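Local structure of MetRS related protein (2CWP) at residues M17-A25 and I35-N43; Q55-F66 and G94-V105. The protein probably binds tRNA through an OB-fold domain related to that of methionyl-tRNA synthetase, an enzyme that attaches methionine to its tRNA. All coordinates share one frame; numbering follows the deposited sequence.

Interaction 1. Residues M17-A25 and I35-N43; sequences MKVGLVKKA and IKLIVDFGN
Leu21 and Asp40 grip each other through a pair of nearly straight backbone bonds, Leu21 N to Asp40 O at 3.0 Å and Asp40 N to Leu21 O at 2.9 Å, which make them an antiparallel hydrogen-bonded pair. Two residues on, the strand 17-25 takes an extra residue: Lys23 N gives its hydrogen to Ile38 O at 2.8 Å, Lys24 N reaches the same oxygen only weakly, and Ile38 N returns a bond to Lys24 O. Lys23 and Lys24 facing Ile38 form a classic beta bulge, which shifts the pairing by one. Beside it, the Lys23 chain, bent at chi2 and chi3, runs alongside Asp40 and points the same way; its CE lies 3.7 Å from Asp40 OD2, while NZ stays beyond salt-bridge range. Asp40 OD1 instead accepts Gly42 N from above the carboxylate plane, an Asx turn at the strand end. On the buried face, Leu37 CD2 presses tightly on Ala25 CB (3.4 Å) and also meets Val22 CG1. Phe41, its CG anti to the carbonyl carbon (chi1 -66°), brings its ring close against Gly20, Phe41 CE2 to Gly20 CA at 3.7 Å. Lys18 O lies at the ring edge and Val39 CG1 over one face, offset toward the rim; Phe68 adds an edge-to-face partner. This bulged, strongly twisted hairpin belongs to the curled antiparallel sheet of an OB-fold tRNA-binding domain.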
loop_
_atom_site.group_PDB
_atom_site.type_symbol
_atom_site.label_atom_id
_atom_site.label_comp_id
_atom_site.label_asym_id
_atom_site.label_seq_id
_atom_site.Cartn_x
_atom_site.Cartn_y
_atom_site.Cartn_z
ATOM N N MET A 17 4.716 -0.576 -9.342
ATOM C CA MET A 17 4.845 -0.365 -7.909
ATOM C C MET A 17 5.721 0.871 -7.756
ATOM O O MET A 17 6.711 1.027 -8.461
ATOM C CB MET A 17 5.498 -1.576 -7.238
ATOM C CG MET A 17 4.687 -2.848 -7.373
ATOM S SD MET A 17 5.272 -4.217 -6.351
ATOM C CE MET A 17 6.560 -4.947 -7.434
ATOM N N LYS A 18 5.337 1.765 -6.858
ATOM C CA LYS A 18 6.111 2.965 -6.642
ATOM C C LYS A 18 6.207 3.232 -5.154
ATOM O O LYS A 18 5.392 2.754 -4.367
ATOM C CB LYS A 18 5.452 4.172 -7.315
ATOM C CG LYS A 18 5.235 4.028 -8.801
ATOM C CD LYS A 18 4.806 5.360 -9.407
ATOM C CE LYS A 18 4.824 5.299 -10.927
ATOM N NZ LYS A 18 4.682 6.666 -11.530
ATOM N N VAL A 19 7.215 4.001 -4.778
ATOM C CA VAL A 19 7.412 4.356 -3.396
ATOM C C VAL A 19 6.426 5.465 -3.088
ATOM O O VAL A 19 6.319 6.428 -3.859
ATOM C CB VAL A 19 8.828 4.854 -3.191
ATOM C CG1 VAL A 19 8.974 5.464 -1.823
ATOM C CG2 VAL A 19 9.801 3.683 -3.394
ATOM N N GLY A 20 5.702 5.328 -1.979
ATOM C CA GLY A 20 4.731 6.346 -1.606
ATOM C C GLY A 20 4.852 6.738 -0.151
ATOM O O GLY A 20 5.140 5.885 0.689
ATOM N N LEU A 21 4.643 8.022 0.154
ATOM C CA LEU A 21 4.722 8.513 1.534
ATOM C C LEU A 21 3.331 8.611 2.133
ATOM O O LEU A 21 2.460 9.274 1.581
ATOM C CB LEU A 21 5.393 9.897 1.584
ATOM C CG LEU A 21 5.229 10.689 2.896
ATOM C CD1 LEU A 21 5.849 9.899 4.045
ATOM C CD2 LEU A 21 5.902 12.082 2.761
ATOM N N VAL A 22 3.115 7.947 3.259
ATOM C CA VAL A 22 1.810 7.980 3.910
ATOM C C VAL A 22 1.623 9.309 4.647
ATOM O O VAL A 22 2.191 9.519 5.715
ATOM C CB VAL A 22 1.661 6.810 4.907
ATOM C CG1 VAL A 22 0.310 6.897 5.625
ATOM C CG2 VAL A 22 1.792 5.487 4.157
ATOM N N LYS A 23 0.844 10.206 4.054
ATOM C CA LYS A 23 0.587 11.515 4.644
ATOM C C LYS A 23 -0.344 11.374 5.844
ATOM O O LYS A 23 -0.119 11.973 6.891
ATOM C CB LYS A 23 -0.045 12.443 3.616
ATOM C CG LYS A 23 0.895 12.871 2.505
ATOM C CD LYS A 23 1.996 13.757 3.053
ATOM C CE LYS A 23 2.409 14.807 2.032
ATOM N NZ LYS A 23 3.445 15.719 2.597
ATOM N N LYS A 24 -1.384 10.569 5.679
ATOM C CA LYS A 24 -2.340 10.338 6.745
ATOM C C LYS A 24 -2.891 8.922 6.668
ATOM O O LYS A 24 -2.992 8.331 5.585
ATOM C CB LYS A 24 -3.490 11.345 6.664
ATOM C CG LYS A 24 -4.594 11.042 7.663
ATOM C CD LYS A 24 -5.536 12.205 7.871
ATOM C CE LYS A 24 -6.331 11.980 9.137
ATOM N NZ LYS A 24 -6.590 13.259 9.836
ATOM N N ALA A 25 -3.256 8.391 7.827
ATOM C CA ALA A 25 -3.796 7.046 7.932
ATOM C C ALA A 25 -4.801 6.992 9.078
ATOM O O ALA A 25 -4.478 7.356 10.213
ATOM C CB ALA A 25 -2.657 6.058 8.185
ATOM N N ILE A 35 -8.024 0.436 6.999
ATOM C CA ILE A 35 -7.358 1.711 7.236
ATOM C C ILE A 35 -7.281 2.469 5.911
ATOM O O ILE A 35 -6.874 1.911 4.879
ATOM C CB ILE A 35 -5.913 1.536 7.764
ATOM C CG1 ILE A 35 -5.916 0.782 9.090
ATOM C CG2 ILE A 35 -5.260 2.897 7.933
ATOM C CD1 ILE A 35 -4.557 0.625 9.690
ATOM N N LYS A 36 -7.683 3.734 5.939
ATOM C CA LYS A 36 -7.628 4.570 4.748
ATOM C C LYS A 36 -6.326 5.346 4.791
ATOM O O LYS A 36 -5.981 5.932 5.819
ATOM C CB LYS A 36 -8.795 5.557 4.707
ATOM C CG LYS A 36 -8.906 6.313 3.383
ATOM C CD LYS A 36 -10.174 7.164 3.328
ATOM C CE LYS A 36 -9.919 8.595 3.770
ATOM N NZ LYS A 36 -9.114 9.340 2.765
ATOM N N LEU A 37 -5.595 5.332 3.682
ATOM C CA LEU A 37 -4.332 6.041 3.607
ATOM C C LEU A 37 -4.378 7.104 2.524
ATOM O O LEU A 37 -4.997 6.914 1.479
ATOM C CB LEU A 37 -3.195 5.075 3.263
ATOM C CG LEU A 37 -3.003 3.801 4.086
ATOM C CD1 LEU A 37 -2.121 2.813 3.303
ATOM C CD2 LEU A 37 -2.396 4.156 5.432
ATOM N N ILE A 38 -3.723 8.228 2.778
ATOM C CA ILE A 38 -3.631 9.282 1.782
ATOM C C ILE A 38 -2.137 9.235 1.507
ATOM O O ILE A 38 -1.314 9.592 2.365
ATOM C CB ILE A 38 -4.027 10.651 2.343
ATOM C CG1 ILE A 38 -5.494 10.617 2.774
ATOM C CG2 ILE A 38 -3.783 11.730 1.286
ATOM C CD1 ILE A 38 -5.966 11.886 3.457
ATOM N N VAL A 39 -1.790 8.781 0.310
ATOM C CA VAL A 39 -0.393 8.600 -0.060
ATOM C C VAL A 39 0.106 9.551 -1.127
ATOM O O VAL A 39 -0.521 9.714 -2.178
ATOM C CB VAL A 39 -0.198 7.152 -0.524
ATOM C CG1 VAL A 39 1.271 6.844 -0.754
ATOM C CG2 VAL A 39 -0.825 6.228 0.510
ATOM N N ASP A 40 1.248 10.166 -0.842
ATOM C CA ASP A 40 1.893 11.113 -1.739
ATOM C C ASP A 40 2.955 10.391 -2.570
ATOM O O ASP A 40 3.940 9.918 -2.012
ATOM C CB ASP A 40 2.559 12.218 -0.904
ATOM C CG ASP A 40 3.276 13.263 -1.757
ATOM O OD1 ASP A 40 4.185 12.914 -2.534
ATOM O OD2 ASP A 40 2.932 14.451 -1.643
ATOM N N PHE A 41 2.747 10.293 -3.882
ATOM C CA PHE A 41 3.719 9.658 -4.791
ATOM C C PHE A 41 4.537 10.695 -5.566
ATOM O O PHE A 41 5.104 10.390 -6.622
ATOM C CB PHE A 41 3.027 8.745 -5.807
ATOM C CG PHE A 41 2.373 7.551 -5.194
ATOM C CD1 PHE A 41 1.031 7.579 -4.845
ATOM C CD2 PHE A 41 3.104 6.401 -4.940
ATOM C CE1 PHE A 41 0.424 6.481 -4.256
ATOM C CE2 PHE A 41 2.512 5.299 -4.350
ATOM C CZ PHE A 41 1.165 5.338 -4.005
ATOM N N GLY A 42 4.579 11.919 -5.048
ATOM C CA GLY A 42 5.331 12.975 -5.703
ATOM C C GLY A 42 4.499 13.824 -6.644
ATOM O O GLY A 42 4.128 14.948 -6.313
ATOM N N ASN A 43 4.198 13.274 -7.819
ATOM C CA ASN A 43 3.416 13.964 -8.850
ATOM C C ASN A 43 1.918 13.868 -8.584
ATOM O O ASN A 43 1.119 14.610 -9.163
ATOM C CB ASN A 43 3.691 13.340 -10.219
ATOM C CG ASN A 43 3.203 11.902 -10.304
ATOM O OD1 ASN A 43 3.648 11.034 -9.541
ATOM N ND2 ASN A 43 2.283 11.641 -11.230
#

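Interaction 2. Residues Q55-F66 and G94-V105; sequences QIPPEELEGKKF and GKVYLIPVPEEV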
loop_
_atom_site.group_PDB
_atom_site.type_symbol
_atom_site.label_atom_id
_atom_site.label_comp_id
_atom_site.label_asym_id
_atom_site.label_seq_id
_atom_site.Cartn_x
_atom_site.Cartn_y
_atom_site.Cartn_z
ATOM N N GLN A 55 -3.802 -5.941 13.211
ATOM C CA GLN A 55 -2.420 -6.281 13.521
ATOM C C GLN A 55 -1.492 -5.077 13.527
ATOM O O GLN A 55 -0.544 -5.037 14.294
ATOM C CB GLN A 55 -1.876 -7.281 12.506
ATOM C CG GLN A 55 -2.548 -8.631 12.530
ATOM C CD GLN A 55 -1.760 -9.645 11.731
ATOM O OE1 GLN A 55 -0.563 -9.826 11.964
ATOM N NE2 GLN A 55 -2.421 -10.305 10.774
ATOM N N ILE A 56 -1.765 -4.107 12.659
ATOM C CA ILE A 56 -0.922 -2.920 12.531
ATOM C C ILE A 56 -1.712 -1.630 12.717
ATOM O O ILE A 56 -2.509 -1.260 11.861
ATOM C CB ILE A 56 -0.261 -2.865 11.127
ATOM C CG1 ILE A 56 0.505 -4.161 10.835
ATOM C CG2 ILE A 56 0.652 -1.656 11.038
ATOM C CD1 ILE A 56 1.746 -4.367 11.702
ATOM N N PRO A 57 -1.484 -0.910 13.825
ATOM C CA PRO A 57 -2.226 0.335 14.037
ATOM C C PRO A 57 -1.839 1.426 13.036
ATOM O O PRO A 57 -0.716 1.460 12.539
ATOM C CB PRO A 57 -1.874 0.706 15.477
ATOM C CG PRO A 57 -0.467 0.216 15.592
ATOM C CD PRO A 57 -0.544 -1.155 14.931
ATOM N N PRO A 58 -2.775 2.340 12.742
ATOM C CA PRO A 58 -2.614 3.463 11.809
ATOM C C PRO A 58 -1.377 4.329 12.046
ATOM O O PRO A 58 -0.715 4.741 11.089
ATOM C CB PRO A 58 -3.907 4.260 11.997
ATOM C CG PRO A 58 -4.892 3.220 12.396
ATOM C CD PRO A 58 -4.116 2.360 13.357
ATOM N N GLU A 59 -1.067 4.600 13.311
ATOM C CA GLU A 59 0.082 5.429 13.632
ATOM C C GLU A 59 1.424 4.793 13.260
ATOM O O GLU A 59 2.457 5.466 13.244
ATOM C CB GLU A 59 0.069 5.844 15.123
ATOM C CG GLU A 59 0.272 4.737 16.150
ATOM C CD GLU A 59 -1.030 4.043 16.579
ATOM O OE1 GLU A 59 -0.976 3.264 17.562
ATOM O OE2 GLU A 59 -2.091 4.268 15.944
ATOM N N GLU A 60 1.426 3.500 12.953
ATOM C CA GLU A 60 2.670 2.864 12.555
ATOM C C GLU A 60 2.944 3.059 11.053
ATOM O O GLU A 60 4.022 2.721 10.560
ATOM C CB GLU A 60 2.640 1.377 12.923
ATOM C CG GLU A 60 3.063 1.127 14.365
ATOM C CD GLU A 60 2.845 -0.302 14.817
ATOM O OE1 GLU A 60 2.842 -1.205 13.953
ATOM O OE2 GLU A 60 2.689 -0.524 16.041
ATOM N N LEU A 61 1.982 3.637 10.330
ATOM C CA LEU A 61 2.142 3.869 8.887
ATOM C C LEU A 61 2.366 5.341 8.561
ATOM O O LEU A 61 3.137 5.678 7.674
ATOM C CB LEU A 61 0.913 3.366 8.135
ATOM C CG LEU A 61 0.638 1.864 8.253
ATOM C CD1 LEU A 61 -0.822 1.633 8.580
ATOM C CD2 LEU A 61 1.012 1.176 6.966
ATOM N N GLU A 62 1.680 6.215 9.286
ATOM C CA GLU A 62 1.805 7.650 9.076
ATOM C C GLU A 62 3.228 8.137 9.163
ATOM O O GLU A 62 3.940 7.818 10.102
ATOM C CB GLU A 62 0.988 8.426 10.101
ATOM C CG GLU A 62 -0.473 8.490 9.792
ATOM C CD GLU A 62 -1.102 9.785 10.265
ATOM O OE1 GLU A 62 -2.333 9.905 10.145
ATOM O OE2 GLU A 62 -0.376 10.673 10.749
ATOM N N GLY A 63 3.624 8.932 8.175
ATOM C CA GLY A 63 4.959 9.480 8.149
ATOM C C GLY A 63 5.986 8.606 7.454
ATOM O O GLY A 63 7.096 9.064 7.192
ATOM N N LYS A 64 5.636 7.359 7.148
ATOM C CA LYS A 64 6.603 6.469 6.495
ATOM C C LYS A 64 6.361 6.254 5.001
ATOM O O LYS A 64 5.281 6.539 4.483
ATOM C CB LYS A 64 6.603 5.094 7.166
ATOM C CG LYS A 64 6.543 5.093 8.683
ATOM C CD LYS A 64 7.734 5.757 9.323
ATOM C CE LYS A 64 8.269 4.883 10.457
ATOM N NZ LYS A 64 7.175 4.366 11.324
ATOM N N LYS A 65 7.386 5.734 4.325
ATOM C CA LYS A 65 7.316 5.413 2.906
ATOM C C LYS A 65 7.177 3.897 2.771
ATOM O O LYS A 65 7.795 3.147 3.539
ATOM C CB LYS A 65 8.590 5.860 2.185
ATOM C CG LYS A 65 8.783 7.365 2.185
ATOM C CD LYS A 65 9.994 7.777 1.367
ATOM C CE LYS A 65 10.195 9.277 1.472
ATOM N NZ LYS A 65 11.393 9.727 0.723
ATOM N N PHE A 66 6.384 3.459 1.794
ATOM C CA PHE A 66 6.169 2.039 1.534
ATOM C C PHE A 66 6.006 1.798 0.034
ATOM O O PHE A 66 5.896 2.744 -0.754
ATOM C CB PHE A 66 4.899 1.524 2.218
ATOM C CG PHE A 66 4.896 1.691 3.698
ATOM C CD1 PHE A 66 4.291 2.801 4.282
ATOM C CD2 PHE A 66 5.519 0.755 4.513
ATOM C CE1 PHE A 66 4.309 2.977 5.674
ATOM C CE2 PHE A 66 5.544 0.922 5.902
ATOM C CZ PHE A 66 4.937 2.035 6.482
ATOM N N GLY A 94 -0.513 -16.141 8.842
ATOM C CA GLY A 94 -1.342 -14.941 8.795
ATOM C C GLY A 94 -0.743 -13.678 9.417
ATOM O O GLY A 94 -1.351 -12.601 9.368
ATOM N N LYS A 95 0.441 -13.784 10.012
ATOM C CA LYS A 95 1.038 -12.597 10.610
ATOM C C LYS A 95 1.550 -11.644 9.522
ATOM O O LYS A 95 2.273 -12.045 8.608
ATOM C CB LYS A 95 2.179 -12.986 11.559
ATOM C CG LYS A 95 2.862 -11.791 12.212
ATOM C CD LYS A 95 3.782 -12.210 13.360
ATOM C CE LYS A 95 4.414 -10.992 14.035
ATOM N NZ LYS A 95 3.403 -10.062 14.630
ATOM N N VAL A 96 1.157 -10.381 9.623
ATOM C CA VAL A 96 1.560 -9.354 8.663
ATOM C C VAL A 96 2.695 -8.478 9.206
ATOM O O VAL A 96 2.736 -8.186 10.395
ATOM C CB VAL A 96 0.341 -8.459 8.306
ATOM C CG1 VAL A 96 0.791 -7.089 7.891
ATOM C CG2 VAL A 96 -0.445 -9.092 7.174
ATOM N N TYR A 97 3.606 -8.061 8.327
ATOM C CA TYR A 97 4.736 -7.201 8.709
ATOM C C TYR A 97 4.911 -6.050 7.708
ATOM O O TYR A 97 4.888 -6.263 6.493
ATOM C CB TYR A 97 6.062 -7.964 8.712
ATOM C CG TYR A 97 6.155 -9.180 9.597
ATOM C CD1 TYR A 97 5.700 -10.424 9.161
ATOM C CD2 TYR A 97 6.762 -9.101 10.848
ATOM C CE1 TYR A 97 5.859 -11.566 9.944
ATOM C CE2 TYR A 97 6.920 -10.246 11.648
ATOM C CZ TYR A 97 6.467 -11.466 11.183
ATOM O OH TYR A 97 6.619 -12.582 11.965
ATOM N N LEU A 98 5.113 -4.837 8.200
ATOM C CA LEU A 98 5.324 -3.730 7.276
ATOM C C LEU A 98 6.708 -3.863 6.656
ATOM O O LEU A 98 7.618 -4.445 7.249
ATOM C CB LEU A 98 5.249 -2.377 7.994
ATOM C CG LEU A 98 3.879 -1.953 8.516
ATOM C CD1 LEU A 98 3.991 -0.567 9.129
ATOM C CD2 LEU A 98 2.864 -1.968 7.372
ATOM N N ILE A 99 6.845 -3.337 5.445
ATOM C CA ILE A 99 8.122 -3.317 4.747
ATOM C C ILE A 99 8.330 -1.846 4.399
ATOM O O ILE A 99 7.932 -1.375 3.321
ATOM C CB ILE A 99 8.107 -4.138 3.420
ATOM C CG1 ILE A 99 7.837 -5.621 3.708
ATOM C CG2 ILE A 99 9.460 -3.984 2.695
ATOM C CD1 ILE A 99 7.670 -6.464 2.437
ATOM N N PRO A 100 8.915 -1.081 5.329
ATOM C CA PRO A 100 9.121 0.328 4.982
ATOM C C PRO A 100 10.261 0.482 3.964
ATOM O O PRO A 100 11.166 -0.343 3.904
ATOM C CB PRO A 100 9.460 0.976 6.332
ATOM C CG PRO A 100 10.169 -0.152 7.085
ATOM C CD PRO A 100 9.279 -1.357 6.733
ATOM N N VAL A 101 10.186 1.536 3.158
ATOM C CA VAL A 101 11.218 1.853 2.173
ATOM C C VAL A 101 12.193 2.804 2.906
ATOM O O VAL A 101 11.756 3.613 3.723
ATOM C CB VAL A 101 10.561 2.581 0.967
ATOM C CG1 VAL A 101 11.602 3.117 0.014
ATOM C CG2 VAL A 101 9.597 1.618 0.261
ATOM N N PRO A 102 13.516 2.706 2.656
ATOM C CA PRO A 102 14.438 3.624 3.360
ATOM C C PRO A 102 14.010 5.091 3.155
ATOM O O PRO A 102 13.467 5.450 2.107
ATOM C CB PRO A 102 15.788 3.329 2.710
ATOM C CG PRO A 102 15.659 1.909 2.290
ATOM C CD PRO A 102 14.256 1.833 1.737
ATOM N N GLU A 103 14.264 5.936 4.145
ATOM C CA GLU A 103 13.860 7.341 4.062
ATOM C C GLU A 103 14.474 8.082 2.869
ATOM O O GLU A 103 13.858 9.001 2.320
ATOM C CB GLU A 103 14.216 8.068 5.361
ATOM C CG GLU A 103 13.167 9.051 5.813
ATOM C CD GLU A 103 12.009 8.375 6.520
ATOM O OE1 GLU A 103 11.301 7.557 5.888
ATOM O OE2 GLU A 103 11.809 8.663 7.720
ATOM N N GLU A 104 15.666 7.657 2.459
ATOM C CA GLU A 104 16.385 8.257 1.340
ATOM C C GLU A 104 15.685 8.143 -0.018
ATOM O O GLU A 104 15.832 9.023 -0.867
ATOM C CB GLU A 104 17.768 7.612 1.188
ATOM C CG GLU A 104 18.775 7.865 2.297
ATOM C CD GLU A 104 18.366 7.261 3.637
ATOM O OE1 GLU A 104 17.612 6.260 3.642
ATOM O OE2 GLU A 104 18.815 7.787 4.685
ATOM N N VAL A 105 14.942 7.060 -0.244
ATOM C CA VAL A 105 14.297 6.877 -1.545
ATOM C C VAL A 105 13.216 7.909 -1.861
ATOM O O VAL A 105 12.213 8.015 -1.163
ATOM C CB VAL A 105 13.689 5.462 -1.676
ATOM C CG1 VAL A 105 13.045 5.303 -3.043
ATOM C CG2 VAL A 105 14.772 4.414 -1.470
HETATM O O HOH W 1 1.410 -9.043 13.418
HETATM O O HOH W 2 10.015 4.950 5.585
#
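Lys65 O accepts Val101 N at 2.9 Å, an almost straight bond that fastens the start of strand 65-69 to the mostly irregular segment 94-105 in a surface contact of the OB-fold domain. The first segment reaches this point from Gln55 through a short 3-10 turn at 58-60 and a type II beta turn from Leu61 to Lys64; the second closes with a type I turn from Pro102 to Val105. At the far end the Gln55 amide mimics a backbone partner: its NE2 donates at 2.9 Å to Gly94 O, which lies in the plane of the Gln55 amide, and its OE1 receives Val96 N, so two bonds fix the rotation of the amide. A water bound to OE1 also links Lys95 NZ. Between these ends lies an apolar patch centred on Leu98. Its CD1 meets Ile56 CG2 and Phe66 CZ, the latter at 3.8 Å, and its CD2 meets Leu61 CD2 at 3.7 Å, the two leucines crossing at about a right angle. The Phe66 ring also receives Ile99 O at its edge, 3.4 Å from CD2, and touches Pro100 through CE2. Val101 CG2 leans on the Phe66 backbone. A second water joins Lys65 N, Val101 O and Glu103 OE1. The Lys65 side chain, extended beyond CG, carries its ammonium into the closing turn, where NZ donates to Glu103 O at 3.0 Å and to Val105 O at 2.7 Å.

Overall arrangement
From the N terminus, interaction 1 comes first: strand 17-27 is followed by a seven-residue connection, 28-34, and the chain returns as strand 35-40, closing a hairpin. The chain then passes through strand 45-50 before interaction 2 begins at 55-66; its partner 94-105 follows after 27 intervening residues, closing a longer loop that includes strands 75-77, 80-82, 85-86 and 89-90. The two contacts are in series, neither enclosing nor crossing the other. They meet in space where strands 17-27 and 65-69 are neighbours in one antiparallel sheet: Val22 N lies 2.9 Å from Lys64 O, probably hydrogen-bonded. Interaction 2 thus ties the late surface segment to the sheet that holds the hairpin.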